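Local coordinates for HmuY protein (Prevotella intermedia, PDB 6R2H) that probably binds heme as a hemophore-like protein of the HmuY family, here crystallised without its heme, at residues N164-K169 with Y187-K192; N82-M87 with A157-N162; Y20-T25 with P66-I71. All blocks are in the same frame, centred on the assembly; numbering follows the deposited sequence.

Contacts 1 and 2 are pairings within one nine-stranded antiparallel sheet, and they abut where strand 155-160 lies beside strand 165-174, with Ile168 packed on Val158. Contact 3 belongs to the smaller four-stranded sheet and its loops, which lie against the large sheet: Leu23 and Glu24 rest on Phe189 of contact 1, and Phe160 of contact 2 touches Asp70 and Ile71. Contacts 1 and 3 are largely buried, whereas contact 2 runs out to an exposed turn with charged side chains. Regular backbone ladders dominate the two strand pairs; contact 3 has instead a bulge, stacked aromatic rings and two neighbouring carboxylates beside a glycerol that Asp70 binds.

Contact 1 of 3, residues N164-K169 with Y187-K192; sequences NAALIK and YKFIKK
Asn164 lays its side chain by the Phe189 ring at the open end of a beta hairpin, in which strands 165-174 and 181-190 run antiparallel within the large sheet. The amide and ring planes stand 62° apart, and ND2 comes to the ring edge, 3.6 Å from Phe189 CZ, while CB of Asn164 nears the same carbon. Phe189 has CG anti to its backbone N (chi1 -171°), which swings the ring back toward the partner strand; Leu23 and Glu24 pack on it from outside the hairpin. On the sheet face shared with Phe189, Ile168 brings CG1 to within 4.0 Å of Tyr187 CB, and the phenol extends clear of the partner strand, its OH hydrogen-bonded to Leu23 O. The other face is aliphatic between the strands: Leu167 CD1 meets Ile190 CD1 at 4.1 Å, and the CB atoms of Ala165 and Ile190 lie close by. Lys188 also starts from this face, but its extended chain carries NZ to the carbonyls of Leu93 and Ile96. Two hydrogen-bonded pairs, Ala165 with Ile190 and Leu167 with Lys188, tie the backbones. Beyond them Asn164 works through both ends of its amide: ND2 donates to a glycerol, while OD1 receives Lys192 N at 2.9 Å, in the carbonyl plane and almost straight at 178°.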
loop_
_atom_site.group_PDB
_atom_site.type_symbol
_atom_site.label_atom_id
_atom_site.label_comp_id
_atom_site.label_asym_id
_atom_site.label_seq_id
_atom_site.Cartn_x
_atom_site.Cartn_y
_atom_site.Cartn_z
ATOM N N ASN A 164 4.101 18.850 -0.738
ATOM C CA ASN A 164 4.066 18.228 -2.052
ATOM C C ASN A 164 2.729 17.512 -2.215
ATOM O O ASN A 164 1.979 17.324 -1.253
ATOM C CB ASN A 164 5.202 17.224 -2.261
ATOM C CG ASN A 164 6.570 17.850 -2.136
ATOM O OD1 ASN A 164 6.749 19.021 -2.478
ATOM N ND2 ASN A 164 7.527 17.071 -1.659
ATOM N N ALA A 165 2.437 17.123 -3.457
ATOM C CA ALA A 165 1.176 16.483 -3.761
ATOM C C ALA A 165 1.374 15.570 -4.968
ATOM O O ALA A 165 2.381 15.686 -5.675
ATOM C CB ALA A 165 0.129 17.546 -4.011
ATOM N N ALA A 166 0.417 14.655 -5.185
ATOM C CA ALA A 166 0.485 13.793 -6.356
ATOM C C ALA A 166 -0.898 13.361 -6.837
ATOM O O ALA A 166 -1.857 13.290 -6.068
ATOM C CB ALA A 166 1.356 12.599 -6.053
ATOM N N LEU A 167 -0.967 13.044 -8.130
ATOM C CA LEU A 167 -2.160 12.492 -8.749
ATOM C C LEU A 167 -1.768 11.173 -9.408
ATOM O O LEU A 167 -0.912 11.149 -10.297
ATOM C CB LEU A 167 -2.670 13.493 -9.792
ATOM C CG LEU A 167 -3.076 14.878 -9.282
ATOM C CD1 LEU A 167 -3.161 15.839 -10.455
ATOM C CD2 LEU A 167 -4.412 14.818 -8.550
ATOM N N ILE A 168 -2.390 10.077 -8.960
ATOM C CA ILE A 168 -1.920 8.734 -9.271
ATOM C C ILE A 168 -3.063 7.948 -9.912
ATOM O O ILE A 168 -4.177 7.931 -9.389
ATOM C CB ILE A 168 -1.396 8.028 -7.990
ATOM C CG1 ILE A 168 -0.303 8.831 -7.277
ATOM C CG2 ILE A 168 -0.971 6.586 -8.242
ATOM C CD1 ILE A 168 -0.101 8.429 -5.834
ATOM N N LYS A 169 -2.770 7.261 -11.021
ATOM C CA LYS A 169 -3.719 6.328 -11.605
ATOM C C LYS A 169 -3.042 4.965 -11.727
ATOM O O LYS A 169 -2.006 4.852 -12.377
ATOM C CB LYS A 169 -4.206 6.869 -12.953
ATOM C CG LYS A 169 -5.062 5.931 -13.796
ATOM C CD LYS A 169 -5.363 6.520 -15.155
ATOM C CE LYS A 169 -6.183 5.607 -16.043
ATOM N NZ LYS A 169 -7.500 5.335 -15.425
ATOM N N TYR A 187 1.566 8.746 -12.796
ATOM C CA TYR A 187 1.366 9.790 -11.809
ATOM C C TYR A 187 1.955 11.130 -12.238
ATOM O O TYR A 187 2.868 11.201 -13.054
ATOM C CB TYR A 187 2.007 9.391 -10.482
ATOM C CG TYR A 187 3.512 9.290 -10.469
ATOM C CD1 TYR A 187 4.146 8.148 -10.931
ATOM C CD2 TYR A 187 4.302 10.307 -9.938
ATOM C CE1 TYR A 187 5.522 8.023 -10.879
ATOM C CE2 TYR A 187 5.682 10.197 -9.880
ATOM C CZ TYR A 187 6.293 9.047 -10.354
ATOM O OH TYR A 187 7.653 8.907 -10.317
ATOM N N LYS A 188 1.427 12.188 -11.629
ATOM C CA LYS A 188 2.001 13.506 -11.767
ATOM C C LYS A 188 2.413 13.939 -10.372
ATOM O O LYS A 188 1.649 13.775 -9.426
ATOM C CB LYS A 188 0.976 14.491 -12.337
ATOM C CG LYS A 188 0.488 14.196 -13.749
ATOM C CD LYS A 188 -0.426 15.293 -14.283
ATOM C CE LYS A 188 -1.022 14.978 -15.637
ATOM N NZ LYS A 188 -2.006 16.001 -16.055
ATOM N N PHE A 189 3.626 14.491 -10.273
ATOM C CA PHE A 189 4.133 14.999 -9.012
ATOM C C PHE A 189 4.023 16.522 -8.995
ATOM O O PHE A 189 4.348 17.179 -9.981
ATOM C CB PHE A 189 5.552 14.492 -8.763
ATOM C CG PHE A 189 6.070 14.803 -7.382
ATOM C CD1 PHE A 189 5.574 14.126 -6.282
ATOM C CD2 PHE A 189 7.036 15.780 -7.183
ATOM C CE1 PHE A 189 6.045 14.417 -5.011
ATOM C CE2 PHE A 189 7.487 16.085 -5.910
ATOM C CZ PHE A 189 7.014 15.379 -4.831
ATOM N N ILE A 190 3.546 17.065 -7.865
ATOM C CA ILE A 190 3.304 18.488 -7.715
ATOM C C ILE A 190 4.152 18.998 -6.557
ATOM O O ILE A 190 3.765 18.872 -5.391
ATOM C CB ILE A 190 1.805 18.766 -7.501
ATOM C CG1 ILE A 190 0.962 18.081 -8.585
ATOM C CG2 ILE A 190 1.535 20.270 -7.397
ATOM C CD1 ILE A 190 -0.523 18.332 -8.488
ATOM N N LYS A 191 5.313 19.577 -6.898
ATOM C CA LYS A 191 6.271 20.004 -5.895
ATOM C C LYS A 191 5.792 21.298 -5.249
ATOM O O LYS A 191 5.363 22.210 -5.951
ATOM C CB LYS A 191 7.651 20.185 -6.527
ATOM C CG LYS A 191 8.684 20.720 -5.550
ATOM C CD LYS A 191 10.063 20.106 -5.669
ATOM C CE LYS A 191 10.857 20.282 -4.390
ATOM N NZ LYS A 191 12.256 20.687 -4.661
ATOM N N LYS A 192 5.871 21.357 -3.911
ATOM C CA LYS A 192 5.508 22.549 -3.159
ATOM C C LYS A 192 6.215 23.757 -3.769
ATOM O O LYS A 192 7.425 23.703 -3.960
ATOM C CB LYS A 192 5.922 22.358 -1.699
ATOM C CG LYS A 192 5.187 23.230 -0.691
ATOM C CD LYS A 192 6.056 24.306 -0.114
ATOM C CE LYS A 192 7.172 23.751 0.743
ATOM N NZ LYS A 192 8.171 24.806 1.044
#

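Contact 2 of 3, residues N82-M87 with A157-N162; sequences NGEVLM and AVKFKN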
loop_
_atom_site.group_PDB
_atom_site.type_symbol
_atom_site.label_atom_id
_atom_site.label_comp_id
_atom_site.label_asym_id
_atom_site.label_seq_id
_atom_site.Cartn_x
_atom_site.Cartn_y
_atom_site.Cartn_z
ATOM N N ASN A 82 2.959 10.528 5.956
ATOM C CA ASN A 82 2.285 11.719 6.443
ATOM C C ASN A 82 1.440 12.358 5.324
ATOM O O ASN A 82 1.530 13.563 5.060
ATOM C CB ASN A 82 3.302 12.611 7.159
ATOM C CG ASN A 82 2.756 13.358 8.359
ATOM O OD1 ASN A 82 1.642 13.107 8.826
ATOM N ND2 ASN A 82 3.546 14.286 8.874
ATOM N N GLY A 83 0.600 11.538 4.674
ATOM C CA GLY A 83 -0.224 11.980 3.563
ATOM C C GLY A 83 -1.719 11.753 3.808
ATOM O O GLY A 83 -2.115 10.968 4.677
ATOM N N GLU A 84 -2.539 12.465 3.021
ATOM C CA GLU A 84 -3.979 12.315 3.022
ATOM C C GLU A 84 -4.417 12.011 1.598
ATOM O O GLU A 84 -3.874 12.595 0.664
ATOM C CB GLU A 84 -4.627 13.618 3.481
ATOM C CG GLU A 84 -4.379 13.948 4.937
ATOM C CD GLU A 84 -4.984 15.268 5.372
ATOM O OE1 GLU A 84 -4.643 16.315 4.760
ATOM O OE2 GLU A 84 -5.806 15.240 6.315
ATOM N N VAL A 85 -5.395 11.107 1.452
ATOM C CA VAL A 85 -5.746 10.551 0.151
ATOM C C VAL A 85 -7.238 10.768 -0.109
ATOM O O VAL A 85 -8.059 10.663 0.806
ATOM C CB VAL A 85 -5.381 9.054 0.048
ATOM C CG1 VAL A 85 -5.795 8.437 -1.282
ATOM C CG2 VAL A 85 -3.904 8.817 0.310
ATOM N N LEU A 86 -7.560 11.079 -1.373
ATOM C CA LEU A 86 -8.928 11.128 -1.849
ATOM C C LEU A 86 -8.978 10.409 -3.189
ATOM O O LEU A 86 -8.270 10.797 -4.113
ATOM C CB LEU A 86 -9.359 12.590 -2.020
ATOM C CG LEU A 86 -10.683 12.761 -2.773
ATOM C CD1 LEU A 86 -11.876 12.395 -1.891
ATOM C CD2 LEU A 86 -10.822 14.179 -3.315
ATOM N N MET A 87 -9.820 9.376 -3.279
ATOM C CA MET A 87 -10.112 8.732 -4.545
ATOM C C MET A 87 -11.095 9.620 -5.309
ATOM O O MET A 87 -12.253 9.721 -4.928
ATOM C CB MET A 87 -10.718 7.347 -4.306
ATOM C CG MET A 87 -10.922 6.553 -5.579
ATOM S SD MET A 87 -11.645 4.904 -5.338
ATOM C CE MET A 87 -13.186 5.302 -4.512
ATOM N N ALA A 157 -5.866 11.424 -5.426
ATOM C CA ALA A 157 -5.198 12.657 -5.042
ATOM C C ALA A 157 -4.556 12.472 -3.672
ATOM O O ALA A 157 -5.191 11.928 -2.775
ATOM C CB ALA A 157 -6.205 13.780 -5.015
ATOM N N VAL A 158 -3.294 12.917 -3.531
ATOM C CA VAL A 158 -2.509 12.782 -2.304
ATOM C C VAL A 158 -1.865 14.127 -1.944
ATOM O O VAL A 158 -1.111 14.676 -2.752
ATOM C CB VAL A 158 -1.429 11.683 -2.417
ATOM C CG1 VAL A 158 -1.012 11.164 -1.053
ATOM C CG2 VAL A 158 -1.878 10.524 -3.285
ATOM N N LYS A 159 -2.171 14.622 -0.729
ATOM C CA LYS A 159 -1.598 15.815 -0.120
ATOM C C LYS A 159 -0.626 15.370 0.972
ATOM O O LYS A 159 -1.006 14.580 1.838
ATOM C CB LYS A 159 -2.643 16.529 0.748
ATOM C CG LYS A 159 -3.648 17.481 0.115
ATOM C CD LYS A 159 -4.879 17.607 1.018
ATOM C CE LYS A 159 -5.730 18.850 0.837
ATOM N NZ LYS A 159 -5.276 19.951 1.728
ATOM N N PHE A 160 0.596 15.919 0.963
ATOM C CA PHE A 160 1.570 15.600 1.999
ATOM C C PHE A 160 1.794 16.812 2.905
ATOM O O PHE A 160 1.764 17.955 2.449
ATOM C CB PHE A 160 2.882 15.108 1.385
ATOM C CG PHE A 160 2.749 13.893 0.501
ATOM C CD1 PHE A 160 2.642 12.617 1.043
ATOM C CD2 PHE A 160 2.724 14.028 -0.885
ATOM C CE1 PHE A 160 2.497 11.518 0.208
ATOM C CE2 PHE A 160 2.585 12.926 -1.714
ATOM C CZ PHE A 160 2.488 11.668 -1.164
ATOM N N LYS A 161 2.049 16.530 4.191
ATOM C CA LYS A 161 2.313 17.513 5.233
ATOM C C LYS A 161 3.424 18.479 4.811
ATOM O O LYS A 161 3.459 19.623 5.266
ATOM C CB LYS A 161 2.695 16.802 6.540
ATOM C CG LYS A 161 2.791 17.689 7.778
ATOM C CD LYS A 161 3.721 17.156 8.851
ATOM C CE LYS A 161 5.197 17.338 8.522
ATOM N NZ LYS A 161 6.088 16.624 9.475
ATOM N N ASN A 162 4.337 18.003 3.955
ATOM C CA ASN A 162 5.484 18.784 3.533
ATOM C C ASN A 162 5.091 19.727 2.398
ATOM O O ASN A 162 5.904 20.547 1.978
ATOM C CB ASN A 162 6.654 17.886 3.124
ATOM C CG ASN A 162 6.387 17.109 1.851
ATOM O OD1 ASN A 162 5.464 17.422 1.104
ATOM N ND2 ASN A 162 7.204 16.110 1.568
HETATM O O HOH W 1 -5.265 19.249 4.509
#
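Strands 83-87 and 157-160 run antiparallel, their axes 4.6 Å apart at closest approach and their directions 161° from one another. Glu84 with Lys159 and Leu86 with Ala157 form the hydrogen-bonded pairs; Ala157 N reaches Leu86 O at 2.8 Å. Gly83 with Phe160 and Val85 with Val158 are the non-hydrogen-bonded pairs between and beside them. Past the strand ends one further bond follows, from Lys161 N to Asn82 O at 3.1 Å. Val85 and Val158 run abreast on one face of the sheet, CG2 of Val85 meeting CG1 of Val158 at 4.0 Å. On the same face Phe160 CD1 comes 3.9 Å from Gly83 CA, with the ring turned obliquely to it and Asn82 O at the ring edge, and the ring continues toward Asp70 and Ile71. This is an interior pairing of the nine-stranded antiparallel sheet: strand 105-115 lies along the outer side of 83-87, and strand 165-174 along that of 155-160. The opposite face carries Glu84 and Lys159, whose side chains pass each other obliquely with OE1 of Glu84 4.0 Å from CD of Lys159. The charges do not touch, Lys159 NZ lying 4.8 Å from Glu84 OE1. One water spans this gap, donating to Glu84 OE1 at 3.0 Å and accepting from Lys159 NZ.

Contact 3 of 3, residues Y20-T25 with P66-I71; sequences YIDLET and PKKWDI. With GOL (glycerol), chain C.
Tyr20 presses the edge of its ring onto the face of Trp69, a T-shaped stack with planes at 77° and Tyr20 CD2 3.5 Å from Trp69 CD2. One face of the tyrosine is covered by Pro66, whose CD sits 4.0 Å from the centroid of the Tyr20 ring in a CH-pi contact. The indole gets under the tyrosine because Trp69 CG stands between its backbone N and carbonyl carbon (chi1 66°). Strand 17-21 pairs with the start of strand 71-74 in the four-stranded sheet, and the pairing opens with a classic beta bulge: Asp70 and Ile71 both face Ile21. Ile21 O accepts from Asp70 N at 2.8 Å and, weakly, from Ile71 N, while Ile21 N donates to Ile71 O. Asp70 then grips the turn after the strand, its OD2 receiving Leu23 N at 2.6 Å through the anti lone pair. Within that turn Asp22 OD1 accepts from Glu24 N, closing an Asx turn. The two carboxylates come within 3.5 Å, Asp22 OD1 to Asp70 OD2, their repulsion probably eased by these N-H groups and by a glycerol. This molecule, probably from the crystallisation liquor, donates from O1 to Asp70 OD1 at 2.8 Å.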
loop_
_atom_site.group_PDB
_atom_site.type_symbol
_atom_site.label_atom_id
_atom_site.label_comp_id
_atom_site.label_asym_id
_atom_site.label_seq_id
_atom_site.Cartn_x
_atom_site.Cartn_y
_atom_site.Cartn_z
ATOM N N TYR A 20 9.056 1.127 -0.782
ATOM C CA TYR A 20 8.930 2.526 -0.401
ATOM C C TYR A 20 9.276 3.394 -1.608
ATOM O O TYR A 20 10.394 3.320 -2.120
ATOM C CB TYR A 20 9.825 2.839 0.802
ATOM C CG TYR A 20 9.426 2.144 2.081
ATOM C CD1 TYR A 20 9.878 0.862 2.365
ATOM C CD2 TYR A 20 8.597 2.760 3.010
ATOM C CE1 TYR A 20 9.518 0.215 3.540
ATOM C CE2 TYR A 20 8.233 2.129 4.192
ATOM C CZ TYR A 20 8.695 0.848 4.458
ATOM O OH TYR A 20 8.343 0.202 5.607
ATOM N N ILE A 21 8.309 4.209 -2.060
ATOM C CA ILE A 21 8.495 4.957 -3.297
ATOM C C ILE A 21 8.664 6.444 -3.021
ATOM O O ILE A 21 7.815 7.058 -2.388
ATOM C CB ILE A 21 7.355 4.700 -4.290
ATOM C CG1 ILE A 21 7.160 3.195 -4.484
ATOM C CG2 ILE A 21 7.636 5.415 -5.607
ATOM C CD1 ILE A 21 5.852 2.803 -5.103
ATOM N N ASP A 22 9.764 7.000 -3.532
ATOM C CA ASP A 22 9.963 8.440 -3.591
ATOM C C ASP A 22 9.341 8.944 -4.888
ATOM O O ASP A 22 9.869 8.690 -5.967
ATOM C CB ASP A 22 11.450 8.792 -3.561
ATOM C CG ASP A 22 11.725 10.280 -3.597
ATOM O OD1 ASP A 22 10.792 11.060 -3.881
ATOM O OD2 ASP A 22 12.879 10.653 -3.296
ATOM N N LEU A 23 8.222 9.664 -4.785
ATOM C CA LEU A 23 7.469 9.999 -5.986
ATOM C C LEU A 23 8.227 11.034 -6.818
ATOM O O LEU A 23 8.113 11.049 -8.042
ATOM C CB LEU A 23 6.053 10.449 -5.613
ATOM C CG LEU A 23 5.068 9.309 -5.318
ATOM C CD1 LEU A 23 3.707 9.850 -4.936
ATOM C CD2 LEU A 23 4.927 8.326 -6.484
ATOM N N GLU A 24 9.037 11.857 -6.136
ATOM C CA GLU A 24 9.782 12.937 -6.764
ATOM C C GLU A 24 10.834 12.378 -7.724
ATOM O O GLU A 24 10.990 12.890 -8.822
ATOM C CB GLU A 24 10.387 13.841 -5.688
ATOM C CG GLU A 24 11.021 15.112 -6.223
ATOM C CD GLU A 24 11.528 16.035 -5.123
ATOM O OE1 GLU A 24 11.778 15.541 -3.999
ATOM O OE2 GLU A 24 11.660 17.247 -5.382
ATOM N N THR A 25 11.524 11.305 -7.322
ATOM C CA THR A 25 12.661 10.772 -8.054
ATOM C C THR A 25 12.276 9.513 -8.829
ATOM O O THR A 25 13.000 9.101 -9.739
ATOM C CB THR A 25 13.826 10.461 -7.107
ATOM O OG1 THR A 25 13.497 9.340 -6.281
ATOM C CG2 THR A 25 14.227 11.655 -6.266
ATOM N N PRO A 66 13.446 3.662 5.071
ATOM C CA PRO A 66 14.136 4.427 4.032
ATOM C C PRO A 66 13.931 5.929 4.214
ATOM O O PRO A 66 12.936 6.377 4.793
ATOM C CB PRO A 66 13.522 3.904 2.727
ATOM C CG PRO A 66 13.134 2.487 3.070
ATOM C CD PRO A 66 12.680 2.537 4.512
ATOM N N LYS A 67 14.912 6.685 3.714
ATOM C CA LYS A 67 15.120 8.064 4.110
ATOM C C LYS A 67 14.091 8.948 3.417
ATOM O O LYS A 67 13.546 9.862 4.027
ATOM C CB LYS A 67 16.515 8.519 3.668
ATOM C CG LYS A 67 17.707 7.931 4.412
ATOM C CD LYS A 67 17.825 8.391 5.843
ATOM C CE LYS A 67 19.023 7.760 6.522
ATOM N NZ LYS A 67 18.950 7.882 7.997
ATOM N N LYS A 68 13.873 8.667 2.130
ATOM C CA LYS A 68 13.016 9.468 1.277
ATOM C C LYS A 68 11.964 8.566 0.636
ATOM O O LYS A 68 12.281 7.755 -0.237
ATOM C CB LYS A 68 13.859 10.252 0.262
ATOM C CG LYS A 68 14.491 11.512 0.841
ATOM C CD LYS A 68 15.533 12.159 -0.041
ATOM C CE LYS A 68 16.476 13.053 0.741
ATOM N NZ LYS A 68 17.757 13.269 0.025
ATOM N N TRP A 69 10.709 8.738 1.068
ATOM C CA TRP A 69 9.593 8.035 0.462
ATOM C C TRP A 69 8.318 8.830 0.701
ATOM O O TRP A 69 8.246 9.606 1.644
ATOM C CB TRP A 69 9.489 6.593 0.995
ATOM C CG TRP A 69 9.151 6.498 2.456
ATOM C CD1 TRP A 69 9.995 6.661 3.521
ATOM C CD2 TRP A 69 7.854 6.230 3.023
ATOM N NE1 TRP A 69 9.322 6.501 4.703
ATOM C CE2 TRP A 69 8.005 6.233 4.428
ATOM C CE3 TRP A 69 6.585 5.980 2.482
ATOM C CZ2 TRP A 69 6.931 6.001 5.289
ATOM C CZ3 TRP A 69 5.527 5.738 3.333
ATOM C CH2 TRP A 69 5.699 5.755 4.722
ATOM N N ASP A 70 7.307 8.588 -0.148
ATOM C CA ASP A 70 6.027 9.273 -0.080
ATOM C C ASP A 70 4.915 8.265 0.194
ATOM O O ASP A 70 4.071 8.508 1.062
ATOM C CB ASP A 70 5.788 10.080 -1.356
ATOM C CG ASP A 70 6.868 11.115 -1.573
ATOM O OD1 ASP A 70 7.042 11.960 -0.664
ATOM O OD2 ASP A 70 7.549 11.035 -2.633
ATOM N N ILE A 71 4.926 7.160 -0.574
ATOM C CA ILE A 71 3.949 6.089 -0.440
ATOM C C ILE A 71 4.676 4.744 -0.428
ATOM O O ILE A 71 5.806 4.628 -0.918
ATOM C CB ILE A 71 2.850 6.136 -1.527
ATOM C CG1 ILE A 71 3.402 5.852 -2.928
ATOM C CG2 ILE A 71 2.080 7.438 -1.460
ATOM C CD1 ILE A 71 2.369 5.800 -4.038
HETATM C C1 GOL C . 9.231 14.183 -0.944
HETATM O O1 GOL C . 8.059 14.291 -1.750
HETATM C C2 GOL C . 10.289 13.304 -1.585
HETATM O O2 GOL C . 10.202 11.955 -1.116
HETATM C C3 GOL C . 11.698 13.841 -1.428
HETATM O O3 GOL C . 12.043 14.080 -0.065
#